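Local coordinates for sulfate transporter sulfate transporter family protein (Wolinella succinogenes, PDB 4DGF), which probably carries sulfate or related anions across the membrane as a SulP-family transporter, of which this chain is the soluble STAS domain, at residues Leu45-Thr51 and Ser79-Thr85; Met70-Trp74 and Leu100-Phe105. All coordinates share one frame; numbering follows the deposited sequence.

Contact 1: residues Leu45-Thr51 and Ser79-Thr85; sequences LDVIEET and SCEKRGT
The loop Leu45-Thr51 comes up against the last turn of helix 67-83 at two places, with Leu45 and Ser79 CA atoms 6.8 Å apart and those of Thr51 and Arg83 at 7.3 Å. In the alpha/beta fold of the STAS domain, both segments are connections on the way into strands of the parallel sheet: the loop leads from helix 35-41 into strand 54-58, while the other segment ends its helix in a Schellman motif at Gly84, whose positive phi turns the chain toward strand 86-90. Leu45 supplies the apolar wedge. Leu45 CD1 presses on the helix backbone, 3.5 Å from Cys80 CA, a tight carbon pair, and also touches Cys80 SG and the aliphatic CG of Arg83. Phe55 of the central strand lies against the same leucine. Beside this wedge a water bridges the segments, accepting from Leu45 N and donating to Ser79 OG at 2.8 Å; that hydroxyl is also hydrogen-bonded to the backbone at Phe76 O. Towards solvent, Arg83 bends at chi2 (-92°), which carries its guanidinium along the loop to Asp46. There Arg83 NH2 forms a salt bridge with Asp46 OD1 at 3.0 Å, the carboxylate and guanidinium planes 59° apart, so a single oxygen and a single nitrogen make the link rather than a flat two-pronged pair. At the far end of the loop, Thr51 CG2, anti to the backbone N, packs on Arg83 CB at 3.7 Å. The same Thr51 CG2 lies 3.2 Å from Thr85 OG1, the hydroxyl hydrogen-bonded to Pro52 O.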
# COMPACT_ATOMS: atom_id res chain seq x y z
N LEU A 45 1.12 -2.67 11.42
CA LEU A 45 0.75 -4.08 11.51
C LEU A 45 0.94 -4.63 12.94
O LEU A 45 0.34 -5.61 13.28
CB LEU A 45 1.54 -4.91 10.51
CG LEU A 45 1.03 -5.14 9.09
CD1 LEU A 45 1.94 -6.23 8.54
CD2 LEU A 45 -0.42 -5.60 8.95
N ASP A 46 1.77 -4.04 13.80
CA ASP A 46 1.85 -4.55 15.19
C ASP A 46 0.62 -4.13 16.05
O ASP A 46 0.51 -4.61 17.18
CB ASP A 46 3.06 -4.00 15.94
CG ASP A 46 4.41 -4.35 15.26
OD1 ASP A 46 4.58 -5.53 14.79
OD2 ASP A 46 5.29 -3.43 15.20
N VAL A 47 -0.25 -3.25 15.55
CA VAL A 47 -1.47 -2.91 16.32
C VAL A 47 -2.80 -3.35 15.69
O VAL A 47 -3.86 -2.97 16.15
CB VAL A 47 -1.52 -1.40 16.69
CG1 VAL A 47 -0.20 -0.99 17.33
CG2 VAL A 47 -1.75 -0.57 15.43
N ILE A 48 -2.76 -4.16 14.63
CA ILE A 48 -3.95 -4.80 14.19
C ILE A 48 -3.98 -6.19 14.89
O ILE A 48 -2.97 -6.91 14.86
CB ILE A 48 -3.96 -4.96 12.68
CG1 ILE A 48 -3.91 -3.58 12.02
CG2 ILE A 48 -5.20 -5.74 12.28
CD1 ILE A 48 -3.75 -3.66 10.50
N GLU A 49 -5.08 -6.51 15.57
CA GLU A 49 -5.19 -7.77 16.33
C GLU A 49 -5.38 -8.97 15.37
O GLU A 49 -4.69 -9.99 15.51
CB GLU A 49 -6.33 -7.70 17.37
N GLU A 50 -6.28 -8.85 14.41
CA GLU A 50 -6.50 -9.89 13.39
C GLU A 50 -5.71 -9.59 12.10
O GLU A 50 -6.21 -8.91 11.20
CB GLU A 50 -7.99 -10.08 13.08
CG GLU A 50 -8.26 -11.15 12.04
CD GLU A 50 -9.72 -11.59 12.00
OE1 GLU A 50 -10.18 -12.28 12.93
OE2 GLU A 50 -10.41 -11.24 11.01
N THR A 51 -4.51 -10.15 12.00
CA THR A 51 -3.61 -9.79 10.88
C THR A 51 -4.28 -10.05 9.54
O THR A 51 -4.84 -11.12 9.30
CB THR A 51 -2.27 -10.56 11.00
OG1 THR A 51 -1.72 -10.35 12.32
CG2 THR A 51 -1.28 -10.06 9.96
N SER A 79 7.66 -5.67 7.79
CA SER A 79 6.65 -6.08 8.72
C SER A 79 5.56 -6.96 8.08
O SER A 79 5.08 -7.95 8.68
CB SER A 79 6.08 -4.87 9.52
OG SER A 79 5.08 -4.21 8.75
N CYS A 80 5.17 -6.68 6.85
CA CYS A 80 4.16 -7.52 6.18
C CYS A 80 4.71 -8.93 5.91
O CYS A 80 4.05 -9.93 6.18
CB CYS A 80 3.76 -6.83 4.86
SG CYS A 80 2.63 -5.41 5.04
N GLU A 81 5.96 -9.00 5.49
CA GLU A 81 6.52 -10.32 5.25
C GLU A 81 6.67 -11.10 6.51
O GLU A 81 6.37 -12.31 6.47
CB GLU A 81 7.94 -10.20 4.69
CG GLU A 81 8.03 -9.46 3.40
CD GLU A 81 9.47 -9.62 2.86
OE1 GLU A 81 9.63 -10.26 1.77
OE2 GLU A 81 10.42 -9.14 3.55
N LYS A 82 7.07 -10.46 7.63
CA LYS A 82 7.10 -11.15 8.92
C LYS A 82 5.76 -11.67 9.38
O LYS A 82 5.72 -12.59 10.21
CB LYS A 82 7.67 -10.28 10.06
CG LYS A 82 9.20 -10.03 9.88
CD LYS A 82 9.84 -9.13 10.93
CE LYS A 82 11.36 -8.96 10.74
NZ LYS A 82 11.85 -7.97 11.78
N ARG A 83 4.68 -11.03 8.96
CA ARG A 83 3.31 -11.50 9.33
C ARG A 83 2.61 -12.33 8.28
O ARG A 83 1.46 -12.72 8.52
CB ARG A 83 2.43 -10.28 9.58
CG ARG A 83 2.89 -9.44 10.77
CD ARG A 83 2.20 -9.88 12.04
NE ARG A 83 2.57 -9.02 13.16
CZ ARG A 83 3.66 -9.23 13.91
NH1 ARG A 83 4.47 -10.25 13.63
NH2 ARG A 83 3.93 -8.42 14.94
N GLY A 84 3.27 -12.61 7.14
CA GLY A 84 2.67 -13.36 6.01
C GLY A 84 1.49 -12.59 5.40
O GLY A 84 0.45 -13.21 4.87
N THR A 85 1.55 -11.26 5.54
CA THR A 85 0.59 -10.36 4.89
C THR A 85 1.11 -9.97 3.52
O THR A 85 2.27 -9.60 3.43
CB THR A 85 0.44 -9.05 5.72
OG1 THR A 85 -0.12 -9.41 7.01
CG2 THR A 85 -0.52 -8.05 5.00
O HOH W 1 3.87 -2.46 10.52

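Contact 2: residues Met70-Trp74 and Leu100-Phe105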
# COMPACT_ATOMS: atom_id res chain seq x y z
N MSE A 70 10.51 6.73 2.30
CA MSE A 70 10.88 5.47 1.66
C MSE A 70 11.39 4.52 2.76
O MSE A 70 11.07 3.33 2.73
CB MSE A 70 11.99 5.86 0.68
CG MSE A 70 12.37 4.60 -0.16
SE MSE A 70 10.98 3.86 -1.33
CE MSE A 70 10.56 2.25 -0.35
N HIS A 71 12.09 5.07 3.77
CA HIS A 71 12.52 4.15 4.81
C HIS A 71 11.33 3.52 5.54
O HIS A 71 11.30 2.32 5.78
CB HIS A 71 13.41 4.89 5.81
CG HIS A 71 13.83 4.02 6.96
ND1 HIS A 71 13.27 4.13 8.17
CD2 HIS A 71 14.74 2.95 7.00
CE1 HIS A 71 13.87 3.16 9.02
NE2 HIS A 71 14.73 2.46 8.28
N ALA A 72 10.30 4.31 5.80
CA ALA A 72 9.12 3.79 6.48
C ALA A 72 8.43 2.73 5.58
O ALA A 72 7.91 1.68 6.11
CB ALA A 72 8.18 4.96 6.73
N LEU A 73 8.39 2.98 4.26
CA LEU A 73 7.70 2.07 3.36
C LEU A 73 8.48 0.72 3.29
O LEU A 73 7.83 -0.33 3.33
CB LEU A 73 7.49 2.75 2.03
CG LEU A 73 6.95 1.88 0.92
CD1 LEU A 73 5.52 1.42 1.27
CD2 LEU A 73 6.88 2.71 -0.38
N TRP A 74 9.80 0.74 3.33
CA TRP A 74 10.61 -0.49 3.33
C TRP A 74 10.35 -1.25 4.62
O TRP A 74 10.20 -2.53 4.60
CB TRP A 74 12.14 -0.24 3.42
CG TRP A 74 12.78 0.04 2.10
CD1 TRP A 74 13.35 1.23 1.65
CD2 TRP A 74 12.99 -0.89 1.02
NE1 TRP A 74 13.89 1.06 0.41
CE2 TRP A 74 13.68 -0.14 -0.04
CE3 TRP A 74 12.69 -2.25 0.82
CZ2 TRP A 74 14.07 -0.73 -1.26
CZ3 TRP A 74 13.06 -2.81 -0.40
CH2 TRP A 74 13.74 -2.07 -1.42
N LEU A 100 9.86 5.12 -6.77
CA LEU A 100 9.95 3.86 -6.09
C LEU A 100 10.85 2.92 -6.88
O LEU A 100 11.56 2.16 -6.26
CB LEU A 100 8.53 3.19 -6.05
CG LEU A 100 7.55 3.93 -5.17
CD1 LEU A 100 6.17 3.25 -5.25
CD2 LEU A 100 8.01 3.95 -3.70
N ASN A 101 10.85 2.99 -8.21
CA ASN A 101 11.78 2.15 -8.99
C ASN A 101 13.23 2.56 -8.80
O ASN A 101 14.10 1.65 -8.50
CB ASN A 101 11.42 2.21 -10.47
CG ASN A 101 11.91 0.96 -11.22
OD1 ASN A 101 11.93 -0.19 -10.68
ND2 ASN A 101 12.34 1.16 -12.44
N ARG A 102 13.51 3.87 -8.78
CA ARG A 102 14.91 4.32 -8.53
C ARG A 102 15.40 3.97 -7.13
O ARG A 102 16.54 3.60 -6.94
CB ARG A 102 14.96 5.78 -8.79
CG ARG A 102 16.37 6.44 -8.87
CD ARG A 102 17.22 5.94 -10.09
NE ARG A 102 16.56 6.22 -11.35
CZ ARG A 102 16.89 5.67 -12.55
NH1 ARG A 102 17.96 4.87 -12.66
NH2 ARG A 102 16.18 5.96 -13.62
N PHE A 103 14.49 3.97 -6.15
CA PHE A 103 14.86 3.52 -4.84
C PHE A 103 15.04 1.98 -4.74
O PHE A 103 15.55 1.51 -3.76
CB PHE A 103 13.79 3.92 -3.77
CG PHE A 103 13.84 5.40 -3.32
CD1 PHE A 103 14.97 5.91 -2.71
CD2 PHE A 103 12.71 6.21 -3.44
CE1 PHE A 103 14.98 7.23 -2.21
CE2 PHE A 103 12.71 7.51 -2.92
CZ PHE A 103 13.89 8.04 -2.34
N GLY A 104 14.57 1.22 -5.70
CA GLY A 104 14.71 -0.22 -5.67
C GLY A 104 13.52 -0.99 -5.11
O GLY A 104 13.57 -2.22 -4.93
N PHE A 105 12.48 -0.23 -4.77
CA PHE A 105 11.37 -0.81 -4.05
C PHE A 105 10.47 -1.65 -4.98
O PHE A 105 9.96 -2.70 -4.53
CB PHE A 105 10.49 0.29 -3.39
CG PHE A 105 9.44 -0.29 -2.48
CD1 PHE A 105 9.89 -0.98 -1.38
CD2 PHE A 105 8.08 -0.15 -2.69
CE1 PHE A 105 8.98 -1.50 -0.47
CE2 PHE A 105 7.14 -0.72 -1.79
CZ PHE A 105 7.64 -1.43 -0.69
O HOH W 2 15.89 2.71 -1.10
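A small aromatic cluster around the selenomethionine at Met70 joins helix 67-83 to the end of helix 94-103 and the start of helix 105-109. Met70 and Phe103 run past each other in opposite directions, with Met70 CG over one face of the Phe103 ring, 3.7 Å from its centroid and 17° off its normal, a CH-pi contact. Bends at chi2 and chi3 then turn the chain to the next ring, where Met70 CE touches Phe105 CD1 at 3.5 Å; the selenium, between the two phenyl groups, makes oblique Met-aromatic contacts with both. Helix 94-103 closes in a Schellman motif at Gly104, which is also the N-cap of helix 105-109. Through this sharp turn between consecutive helices of the STAS fold, Phe103 and Phe105 meet the same helix from two sides of Met70. Phe105 points an edge at the face of the Trp74 six-membered ring, a T-shaped pair with centroids 5.1 Å apart and planes at 89°; Met70 CE lies over that same indole face. Leu73 covers a face of Phe105, Leu73 CG 4.0 Å from the ring centroid, and Leu73 CD2 meets Leu100 CD2 at 3.7 Å. Were Phe105 an alanine, the Trp74 face would probably lose its edge-on partner and a gap would open beside Met70 CE and Leu73 CG. With CG anti to the carbonyl carbon (chi1 -84°), the Trp74 indole is swung toward the turn, where Trp74 CH2 comes 3.5 Å from Gly104 O. At the more polar margin, a water accepts from Trp74 NE1 and donates to Phe103 O at 2.9 Å.

Helix 67-83 serves both contacts: its 70-74 portion packs on the end of helix 94-103 and the start of helix 105-109 in contact 2, and its C-terminal turn meets the 45-51 loop in contact 1. The two centres are about 19 Å apart, and the nearest atoms, about 5 Å apart, do not touch. Along the chain the segments alternate, so the two contacts cross in sequence and join parts before and after strand 86-90 to one helix. Their chemistry differs: contact 1 combines an apolar wedge with an exposed salt bridge, whereas contact 2 relies on aromatic and selenium packing. In each, one water bridges the two segments.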